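Local coordinates for organic hydroperoxide resistance protein (Elizabethkingia anophelis NUHP1, PDB 6D9N) that probably reduces organic hydroperoxides by way of a redox-active cysteine pair, as other members of the Ohr branch of the OsmC/Ohr family do, at residues T18-G21 with G25-K28; A69-I74 with G82-T87; K124-C129 with V141-S146. One frame throughout, in Å; residues are numbered along the deposited sequence. Where two conformers were deposited one is given.

The three contacts follow one another along the chain without overlap. Contact 1 is the hairpin of strands 11-20 and 25-29, in a small antiparallel sheet. Contacts 2 and 3 lie on the opposite side of the chain's centre, each about 31 Å from contact 1 between centres. With centres about 10 Å apart, these two lay helices 54-77 and 115-128 on the mixed sheet of strands 85-94, 100-109 and 141-146, and they touch where Ala69 meets Val128. All three contacts reach the second subunit, consistent with the intertwined dimer of the OsmC/Ohr family.

Contact 1 of 3, residues T18-G21 with G25-K28; sequences TATG and GHVK
Thr18 and Lys28 face each other as a hydrogen-bonded pair, joined in both directions: Thr18 N donates to Lys28 O at 2.9 Å, and Lys28 N returns a bond to Thr18 O. Water 1 extends the join, donating a hydrogen bond to Lys28 O and making a weak one of 3.2 Å with Thr18 OG1. Ala19 faces Val27 as the non-hydrogen-bonded pair, with CA-H...O contacts from Val27 CA to Thr18 O and from Ala19 CA to His26 O. In the conformer given, Val27 CG2 comes within 3.5 Å of Thr18 O. This is an antiparallel beta hairpin, and through Thr18 and Ala19 its sheet runs on into a strand of the second subunit. Thr20 and His26 form the next hydrogen-bonded pair: Thr20 N donates to His26 O and His26 N to Thr20 O, both at 2.9 Å. Their side chains lie alongside, Thr20 OG1 being 3.6 Å from His26 CB and near the plane of the imidazole at its edge; ND1 of that ring is hydrogen-bonded to Glu37 and NE2 to Glu35, both on the next strand. Gly21, at positive phi (88°), leaves the strand opposite Gly25.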
loop_
_atom_site.group_PDB
_atom_site.type_symbol
_atom_site.label_atom_id
_atom_site.label_comp_id
_atom_site.label_asym_id
_atom_site.label_seq_id
_atom_site.Cartn_x
_atom_site.Cartn_y
_atom_site.Cartn_z
ATOM N N THR B 18 -1.572 -10.956 -6.927
ATOM C CA THR B 18 -0.534 -11.462 -7.820
ATOM C C THR B 18 -0.255 -10.420 -8.880
ATOM O O THR B 18 -1.192 -9.913 -9.510
ATOM C CB THR B 18 -0.996 -12.757 -8.493
ATOM O OG1 THR B 18 -1.228 -13.739 -7.483
ATOM C CG2 THR B 18 0.103 -13.293 -9.428
ATOM N N ALA B 19 1.027 -10.137 -9.091
ATOM C CA ALA B 19 1.487 -9.228 -10.134
ATOM C C ALA B 19 2.274 -10.018 -11.181
ATOM O O ALA B 19 3.122 -10.863 -10.842
ATOM C CB ALA B 19 2.394 -8.142 -9.546
ATOM N N THR B 20 2.029 -9.698 -12.454
ATOM C CA THR B 20 2.638 -10.354 -13.602
ATOM C C THR B 20 2.840 -9.302 -14.680
ATOM O O THR B 20 2.521 -8.131 -14.515
ATOM C CB THR B 20 1.664 -11.418 -14.177
ATOM O OG1 THR B 20 0.358 -10.816 -14.381
ATOM C CG2 THR B 20 1.558 -12.604 -13.239
ATOM N N GLY B 21 3.344 -9.740 -15.827
ATOM C CA GLY B 21 3.334 -8.935 -17.041
ATOM C C GLY B 21 4.516 -8.023 -17.222
ATOM O O GLY B 21 4.574 -7.299 -18.232
ATOM N N GLY B 25 2.619 -4.175 -16.675
ATOM C CA GLY B 25 2.183 -5.091 -15.639
ATOM C C GLY B 25 0.682 -5.245 -15.493
ATOM O O GLY B 25 -0.130 -4.460 -15.971
ATOM N N HIS B 26 0.343 -6.280 -14.736
ATOM C CA HIS B 26 -1.032 -6.613 -14.422
ATOM C C HIS B 26 -1.073 -7.042 -12.966
ATOM O O HIS B 26 -0.166 -7.739 -12.505
ATOM C CB HIS B 26 -1.452 -7.796 -15.310
ATOM C CG HIS B 26 -2.887 -8.163 -15.195
ATOM N ND1 HIS B 26 -3.879 -7.451 -15.825
ATOM C CD2 HIS B 26 -3.508 -9.149 -14.497
ATOM C CE1 HIS B 26 -5.057 -7.990 -15.535
ATOM N NE2 HIS B 26 -4.854 -9.036 -14.750
ATOM N N VAL B 27 -2.113 -6.633 -12.235
ATOM C CA VAL B 27 -2.271 -7.068 -10.853
ATOM C C VAL B 27 -3.705 -7.536 -10.636
ATOM O O VAL B 27 -4.661 -6.983 -11.202
ATOM C CB VAL B 27 -1.774 -5.995 -9.838
ATOM C CG1 VAL B 27 -2.631 -4.733 -9.849
ATOM C CG2 VAL B 27 -1.591 -6.575 -8.439
ATOM N N LYS B 28 -3.839 -8.596 -9.843
ATOM C CA LYS B 28 -5.156 -9.199 -9.587
ATOM C C LYS B 28 -5.210 -9.673 -8.146
ATOM O O LYS B 28 -4.316 -10.416 -7.720
ATOM C CB LYS B 28 -5.369 -10.423 -10.496
ATOM C CG LYS B 28 -6.744 -11.059 -10.455
ATOM C CD LYS B 28 -6.836 -12.309 -11.336
ATOM C CE LYS B 28 -8.213 -12.931 -11.306
ATOM N NZ LYS B 28 -8.309 -14.106 -12.225
HETATM O O HOH W 1 -4.439 -13.335 -7.750
#

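Contact 2 of 3, residues A69-I74 with G82-T87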
loop_
_atom_site.group_PDB
_atom_site.type_symbol
_atom_site.label_atom_id
_atom_site.label_comp_id
_atom_site.label_asym_id
_atom_site.label_seq_id
_atom_site.Cartn_x
_atom_site.Cartn_y
_atom_site.Cartn_z
ATOM N N ALA B 69 -9.533 4.002 10.038
ATOM C CA ALA B 69 -9.081 4.080 11.425
ATOM C C ALA B 69 -9.687 5.292 12.114
ATOM O O ALA B 69 -10.143 5.207 13.259
ATOM C CB ALA B 69 -7.549 4.164 11.452
ATOM N N LEU B 70 -9.733 6.436 11.420
ATOM C CA LEU B 70 -10.327 7.651 11.968
ATOM C C LEU B 70 -11.793 7.429 12.320
ATOM O O LEU B 70 -12.258 7.860 13.380
ATOM C CB LEU B 70 -10.131 8.751 10.930
ATOM C CG LEU B 70 -10.697 10.114 11.326
ATOM C CD1 LEU B 70 -10.072 10.624 12.611
ATOM C CD2 LEU B 70 -10.443 11.065 10.172
ATOM N N ASN B 71 -12.542 6.759 11.441
ATOM C CA ASN B 71 -13.949 6.506 11.733
ATOM C C ASN B 71 -14.116 5.524 12.875
ATOM O O ASN B 71 -15.047 5.683 13.685
ATOM C CB ASN B 71 -14.686 6.128 10.457
ATOM C CG ASN B 71 -15.037 7.347 9.661
ATOM O OD1 ASN B 71 -16.144 7.868 9.778
ATOM N ND2 ASN B 71 -14.075 7.904 8.963
ATOM N N LEU B 72 -13.222 4.542 13.010
ATOM C CA LEU B 72 -13.308 3.659 14.171
ATOM C C LEU B 72 -13.095 4.437 15.466
ATOM O O LEU B 72 -13.802 4.228 16.471
ATOM C CB LEU B 72 -12.287 2.536 14.011
ATOM C CG LEU B 72 -12.327 1.498 15.123
ATOM C CD1 LEU B 72 -13.734 0.857 15.316
ATOM C CD2 LEU B 72 -11.262 0.434 14.803
ATOM N N VAL B 73 -12.107 5.326 15.468
ATOM C CA VAL B 73 -11.825 6.144 16.648
ATOM C C VAL B 73 -13.018 7.043 16.978
ATOM O O VAL B 73 -13.413 7.176 18.138
ATOM C CB VAL B 73 -10.531 6.948 16.409
ATOM C CG1 VAL B 73 -10.327 8.053 17.463
ATOM C CG2 VAL B 73 -9.330 6.024 16.370
ATOM N N ILE B 74 -13.598 7.687 15.966
ATOM C CA ILE B 74 -14.775 8.543 16.171
ATOM C C ILE B 74 -15.930 7.753 16.783
ATOM O O ILE B 74 -16.576 8.202 17.747
ATOM C CB ILE B 74 -15.166 9.202 14.834
ATOM C CG1 ILE B 74 -14.151 10.277 14.464
ATOM C CG2 ILE B 74 -16.573 9.763 14.933
ATOM C CD1 ILE B 74 -14.309 10.784 13.013
ATOM N N GLY B 82 -19.286 15.359 11.041
ATOM C CA GLY B 82 -19.695 15.151 9.675
ATOM C C GLY B 82 -18.875 14.059 9.006
ATOM O O GLY B 82 -17.964 13.480 9.582
ATOM N N GLU B 83 -19.169 13.809 7.739
ATOM C CA GLU B 83 -18.441 12.759 7.023
ATOM C C GLU B 83 -16.994 13.197 6.798
ATOM O O GLU B 83 -16.750 14.316 6.327
ATOM C CB GLU B 83 -19.135 12.457 5.702
ATOM C CG GLU B 83 -18.449 11.325 4.905
ATOM C CD GLU B 83 -19.231 10.957 3.667
ATOM O OE1 GLU B 83 -20.370 10.447 3.802
ATOM O OE2 GLU B 83 -18.687 11.169 2.572
ATOM N N THR B 84 -16.052 12.343 7.193
ATOM C CA THR B 84 -14.638 12.700 7.097
ATOM C C THR B 84 -14.103 12.473 5.687
ATOM O O THR B 84 -14.673 11.711 4.881
ATOM C CB THR B 84 -13.806 11.861 8.087
ATOM O OG1 THR B 84 -13.948 10.475 7.772
ATOM C CG2 THR B 84 -14.247 12.090 9.510
ATOM N N THR B 85 -12.995 13.154 5.390
ATOM C CA THR B 85 -12.242 12.975 4.150
ATOM C C THR B 85 -10.769 12.843 4.501
ATOM O O THR B 85 -10.261 13.574 5.362
ATOM C CB THR B 85 -12.443 14.220 3.264
ATOM O OG1 THR B 85 -13.853 14.429 3.081
ATOM C CG2 THR B 85 -11.741 14.106 1.893
ATOM N N VAL B 86 -10.050 11.959 3.814
ATOM C CA VAL B 86 -8.602 11.893 3.981
ATOM C C VAL B 86 -7.971 11.909 2.596
ATOM O O VAL B 86 -8.383 11.137 1.709
ATOM C CB VAL B 86 -8.172 10.613 4.722
ATOM C CG1 VAL B 86 -6.640 10.482 4.754
ATOM C CG2 VAL B 86 -8.768 10.576 6.135
ATOM N N THR B 87 -6.952 12.749 2.428
ATOM C CA THR B 87 -6.111 12.710 1.237
ATOM C C THR B 87 -4.714 12.219 1.585
ATOM O O THR B 87 -4.179 12.529 2.658
ATOM C CB THR B 87 -6.021 14.094 0.591
ATOM O OG1 THR B 87 -5.377 15.020 1.485
ATOM C CG2 THR B 87 -7.399 14.568 0.153
HETATM O O HOH W 2 -17.001 9.601 7.855
#
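Thr84 presents two different groups to helix 54-77, its hydroxyl to Asn71 and its methyl to Leu70 and Ile74, a compact example of how one small side chain can serve both a polar and an apolar neighbour. The apolar half is closely packed. Ile74 CD1 and Thr84 CG2 meet tip to tip at 3.7 Å, while Leu70 comes slantwise against the same methyl, its CD2 lying 4.0 Å from Thr84 CG2. Beyond Thr84, Val86 is met more loosely, its CG2 standing 4.4 Å from Leu70 CD2. On the polar half, the Asn71 and Thr84 side chains run antiparallel, one beside the other, and Asn71 ND2 donates to Thr84 OG1 at 2.8 Å. The bond is nearly straight (162°) and lies close to the amide plane. With OG1 set between its backbone N and carbonyl carbon (chi1 61°), Thr84 can offer the hydroxyl to Asn71 while CG2 faces the leucine and isoleucine. The hydroxyl has its strongest polar partner in Asp67 OD1, with which it is hydrogen-bonded, and Asn71 ND2 has a second acceptor in Asp67 O. The wetter side is bridged by water 2, which donates to Asn71 OD1 at 2.7 Å and accepts from Thr84 N. Around this join, Leu70 also packs on Leu121 of helix 115-128 and Ala108 of strand 100-109, while Val86 pairs with a strand of the second subunit.

Contact 3 of 3, residues K124-C129 with V141-S146; sequences KAHQVC and VKLTVS
His126 reaches from helix 115-128 to strand 141-146 and lays its imidazole against Leu143. Its CB begins the contact, 3.8 Å from Leu143 CD2. CG, anti to the backbone N (chi1 -163°), carries the ring out toward the strand, where Leu143 CD2 comes to lie over one face. Both CG and CD2 of His126 come within 3.6 Å of this methyl, which stands 19° off the normal from the ring centroid in a CH-pi contact. Such helix-on-sheet packing is part of the alpha/beta framework of the OsmC-like fold; the same helix ends beside Cys129, whose SG forms a disulfide with Cys65. On the ring, ND1 is turned to Ser132, its hydrogen-bonding partner in the helix that follows. CE1 lies 4.3 Å from Val141 CG1 in the conformer given, a looser and oblique approach. At the tip, NE2 meets water 3 in the ring plane at 2.9 Å, and the water in turn donates to Val141 O at 2.8 Å. The ring is thus held at both nitrogens, which would restrict its rotation. Leu143 packs as well on Ile122 of the same helix and on Leu106 of strand 100-109.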
loop_
_atom_site.group_PDB
_atom_site.type_symbol
_atom_site.label_atom_id
_atom_site.label_comp_id
_atom_site.label_asym_id
_atom_site.label_seq_id
_atom_site.Cartn_x
_atom_site.Cartn_y
_atom_site.Cartn_z
ATOM N N LYS B 124 -4.962 9.537 17.563
ATOM C CA LYS B 124 -5.333 8.142 17.798
ATOM C C LYS B 124 -5.388 7.367 16.488
ATOM O O LYS B 124 -4.925 6.222 16.437
ATOM C CB LYS B 124 -6.675 8.057 18.556
ATOM C CG LYS B 124 -6.549 8.431 20.021
ATOM C CD LYS B 124 -7.880 8.441 20.738
ATOM C CE LYS B 124 -7.714 8.885 22.201
ATOM N NZ LYS B 124 -8.986 9.294 22.880
ATOM N N ALA B 125 -5.990 7.949 15.446
ATOM C CA ALA B 125 -6.084 7.252 14.170
ATOM C C ALA B 125 -4.713 6.865 13.640
ATOM O O ALA B 125 -4.553 5.798 13.047
ATOM C CB ALA B 125 -6.805 8.138 13.172
ATOM N N HIS B 126 -3.710 7.729 13.858
ATOM C CA HIS B 126 -2.362 7.476 13.376
ATOM C C HIS B 126 -1.679 6.327 14.102
ATOM O O HIS B 126 -0.730 5.750 13.562
ATOM C CB HIS B 126 -1.583 8.799 13.442
ATOM C CG HIS B 126 -0.314 8.890 12.640
ATOM N ND1 HIS B 126 -0.142 8.365 11.373
ATOM C CD2 HIS B 126 0.810 9.606 12.920
ATOM C CE1 HIS B 126 1.053 8.730 10.933
ATOM N NE2 HIS B 126 1.652 9.474 11.850
ATOM N N GLN B 127 -2.162 5.943 15.290
ATOM C CA GLN B 127 -1.695 4.757 15.966
ATOM C C GLN B 127 -2.500 3.523 15.587
ATOM O O GLN B 127 -1.999 2.409 15.758
ATOM C CB GLN B 127 -1.720 4.971 17.487
ATOM C CG GLN B 127 -0.773 6.092 17.948
ATOM C CD GLN B 127 0.733 5.844 17.572
ATOM O OE1 GLN B 127 1.299 4.719 17.746
ATOM N NE2 GLN B 127 1.367 6.879 17.008
ATOM N N VAL B 128 -3.727 3.683 15.091
ATOM C CA VAL B 128 -4.574 2.542 14.748
ATOM C C VAL B 128 -4.260 2.019 13.354
ATOM O O VAL B 128 -4.156 0.808 13.157
ATOM C CB VAL B 128 -6.056 2.967 14.877
ATOM C CG1 VAL B 128 -7.002 1.917 14.277
ATOM C CG2 VAL B 128 -6.398 3.227 16.332
ATOM N N CYS B 129 -4.111 2.929 12.393
ATOM C CA CYS B 129 -3.902 2.625 10.975
ATOM C C CYS B 129 -2.679 1.732 10.740
ATOM O O CYS B 129 -1.539 2.161 11.015
ATOM C CB CYS B 129 -3.724 3.969 10.265
ATOM S SG CYS B 129 -3.281 3.924 8.544
ATOM N N VAL B 141 6.103 11.073 6.885
ATOM C CA VAL B 141 4.625 11.125 6.832
ATOM C C VAL B 141 4.185 12.405 7.529
ATOM O O VAL B 141 4.079 12.474 8.772
ATOM C CB VAL B 141 3.869 9.899 7.391
ATOM C CG1 VAL B 141 2.395 10.087 7.105
ATOM C CG2 VAL B 141 4.328 8.589 6.757
ATOM N N LYS B 142 3.914 13.416 6.735
ATOM C CA LYS B 142 3.440 14.688 7.272
ATOM C C LYS B 142 1.931 14.591 7.393
ATOM O O LYS B 142 1.259 14.398 6.395
ATOM C CB LYS B 142 3.777 15.814 6.304
ATOM C CG LYS B 142 3.136 17.149 6.706
ATOM C CD LYS B 142 3.711 18.340 5.931
ATOM C CE LYS B 142 2.833 19.570 6.164
ATOM N NZ LYS B 142 1.521 19.258 5.533
ATOM N N LEU B 143 1.396 14.778 8.595
ATOM C CA LEU B 143 -0.024 14.555 8.891
ATOM C C LEU B 143 -0.602 15.845 9.471
ATOM O O LEU B 143 -0.102 16.364 10.476
ATOM C CB LEU B 143 -0.142 13.435 9.920
ATOM C CG LEU B 143 -1.533 13.219 10.523
ATOM C CD1 LEU B 143 -2.623 12.943 9.492
ATOM C CD2 LEU B 143 -1.473 12.089 11.539
ATOM N N THR B 144 -1.649 16.362 8.836
ATOM C CA THR B 144 -2.348 17.552 9.300
ATOM C C THR B 144 -3.846 17.296 9.286
ATOM O O THR B 144 -4.336 16.359 8.644
ATOM C CB THR B 144 -2.032 18.793 8.415
ATOM O OG1 THR B 144 -2.321 18.505 7.046
ATOM C CG2 THR B 144 -0.555 19.206 8.526
ATOM N N VAL B 145 -4.565 18.146 10.021
ATOM C CA VAL B 145 -6.012 17.999 10.143
ATOM C C VAL B 145 -6.679 19.354 10.028
ATOM O O VAL B 145 -6.151 20.355 10.510
ATOM C CB VAL B 145 -6.422 17.280 11.458
ATOM C CG1 VAL B 145 -6.150 18.115 12.727
ATOM C CG2 VAL B 145 -7.901 16.843 11.451
ATOM N N SER B 146 -7.851 19.371 9.400
ATOM C CA SER B 146 -8.745 20.521 9.381
ATOM C C SER B 146 -10.122 20.108 9.896
ATOM O O SER B 146 -10.452 18.911 9.981
ATOM C CB SER B 146 -8.856 21.123 7.979
ATOM O OG SER B 146 -9.185 20.134 7.012
HETATM O O HOH W 3 4.006 10.925 11.151
#